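Local coordinates for putative alpha-L-fucosidase (Bacteroides thetaiotaomicron, PDB 3EYP), which probably hydrolyses alpha-L-fucosidic linkages, as expected of a glycoside hydrolase family 29 enzyme, at residues L314-Q317 with G318-T322. Residues are numbered along the deposited sequence; the frame is centred on the assembly and turned at random.
Sequences LLKQ and GIDET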
loop_
_atom_site.group_PDB
_atom_site.type_symbol
_atom_site.label_atom_id
_atom_site.label_comp_id
_atom_site.label_asym_id
_atom_site.label_seq_id
_atom_site.Cartn_x
_atom_site.Cartn_y
_atom_site.Cartn_z
ATOM N N LEU A 314 -18.092 -2.608 -1.746
ATOM C CA LEU A 314 -18.599 -3.336 -0.569
ATOM C C LEU A 314 -17.503 -3.442 0.512
ATOM O O LEU A 314 -17.767 -3.334 1.694
ATOM C CB LEU A 314 -19.113 -4.727 -0.956
ATOM C CG LEU A 314 -20.337 -4.742 -1.891
ATOM C CD1 LEU A 314 -20.713 -6.166 -2.389
ATOM C CD2 LEU A 314 -21.509 -4.014 -1.219
ATOM N N LEU A 315 -16.262 -3.676 0.101
ATOM C CA LEU A 315 -15.160 -3.683 1.083
ATOM C C LEU A 315 -15.139 -2.353 1.828
ATOM O O LEU A 315 -14.932 -2.297 3.042
ATOM C CB LEU A 315 -13.819 -3.975 0.411
ATOM C CG LEU A 315 -12.520 -3.857 1.225
ATOM C CD1 LEU A 315 -12.419 -4.866 2.337
ATOM C CD2 LEU A 315 -11.352 -3.930 0.257
ATOM N N LYS A 316 -15.364 -1.277 1.115
ATOM C CA LYS A 316 -15.256 0.082 1.737
ATOM C C LYS A 316 -16.374 0.257 2.778
ATOM O O LYS A 316 -16.160 0.721 3.915
ATOM C CB LYS A 316 -15.346 1.193 0.685
ATOM C CG LYS A 316 -15.622 2.561 1.231
ATOM C CD LYS A 316 -14.491 3.030 2.130
ATOM C CE LYS A 316 -14.602 4.516 2.512
ATOM N NZ LYS A 316 -13.519 4.770 3.554
ATOM N N GLN A 317 -17.556 -0.153 2.355
ATOM C CA GLN A 317 -18.732 -0.122 3.250
ATOM C C GLN A 317 -18.492 -0.971 4.484
ATOM O O GLN A 317 -18.772 -0.568 5.621
ATOM C CB GLN A 317 -20.013 -0.581 2.567
ATOM C CG GLN A 317 -21.200 -0.314 3.482
ATOM C CD GLN A 317 -22.467 -0.985 3.068
ATOM O OE1 GLN A 317 -22.719 -1.200 1.884
ATOM N NE2 GLN A 317 -23.310 -1.267 4.042
ATOM N N GLY A 318 -17.954 -2.128 4.256
ATOM C CA GLY A 318 -17.601 -3.036 5.341
ATOM C C GLY A 318 -16.594 -2.449 6.313
ATOM O O GLY A 318 -16.735 -2.562 7.538
ATOM N N ILE A 319 -15.566 -1.816 5.770
ATOM C CA ILE A 319 -14.517 -1.268 6.569
ATOM C C ILE A 319 -15.157 -0.126 7.385
ATOM O O ILE A 319 -14.970 -0.005 8.624
ATOM C CB ILE A 319 -13.281 -0.739 5.720
ATOM C CG1 ILE A 319 -12.448 -1.894 5.149
ATOM C CG2 ILE A 319 -12.305 0.086 6.561
ATOM C CD1 ILE A 319 -11.585 -1.457 3.885
ATOM N N ASP A 320 -15.930 0.700 6.690
ATOM C CA ASP A 320 -16.523 1.873 7.336
ATOM C C ASP A 320 -17.413 1.471 8.491
ATOM O O ASP A 320 -17.250 1.969 9.606
ATOM C CB ASP A 320 -17.250 2.758 6.347
ATOM C CG ASP A 320 -16.285 3.620 5.523
ATOM O OD1 ASP A 320 -15.051 3.660 5.779
ATOM O OD2 ASP A 320 -16.793 4.255 4.593
ATOM N N GLU A 321 -18.273 0.491 8.257
ATOM C CA GLU A 321 -19.173 0.030 9.313
ATOM C C GLU A 321 -18.423 -0.555 10.474
ATOM O O GLU A 321 -18.762 -0.326 11.606
ATOM C CB GLU A 321 -20.190 -0.990 8.848
ATOM C CG GLU A 321 -21.073 -0.395 7.831
ATOM C CD GLU A 321 -22.204 -1.252 7.460
ATOM O OE1 GLU A 321 -22.151 -2.519 7.782
ATOM O OE2 GLU A 321 -23.140 -0.616 6.847
ATOM N N THR A 322 -17.393 -1.321 10.174
ATOM C CA THR A 322 -16.641 -2.013 11.198
ATOM C C THR A 322 -16.001 -1.039 12.186
ATOM O O THR A 322 -16.156 -1.199 13.389
ATOM C CB THR A 322 -15.575 -2.971 10.576
ATOM O OG1 THR A 322 -16.249 -4.014 9.875
ATOM C CG2 THR A 322 -14.674 -3.587 11.689
#
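L315 and I319, one turn apart, form the tightly packed side of this stretch of helix: L315 CG lies 3.7 Å from I319 CD1, the two aliphatic chains passing at a slant. L315 also packs on L278 and W279, and I319 on Y282, so these branched apolar residues face helix 275-283. The backbone bond from I319 N to L315 O, 2.8 Å, joins the same two residues. Helix 306-323 follows strand 291-295 of the parallel sheet in the TIM-barrel-type catalytic domain and leads toward the beta-sandwich that follows, assigned to the F5/8 type C family. Buried G318, lacking a side chain, keeps the helix surface slim. Its carbonyl oxygen accepts twice, from T322 N and, on the opposite face, from the T322 hydroxyl, which in turn accepts from S457 N.

The looser, more exposed side carries i to i+4 polar pairs, whose long, flexible chains can span one turn and keep their polar ends toward solvent. K316 bends at chi2 (63°), which brings NZ round to the syn lone pair of shorter D320's OD1, a 2.9 Å salt bridge. Q317 and E321 run side by side; in the conformer given, Q317 NE2 donates to E321 OE2 at 2.9 Å, nearly within its own amide plane but from well above the carboxylate, the two planes lying 73° apart. E321 OE1 bonds S457 OG, so each carboxylate oxygen has a partner.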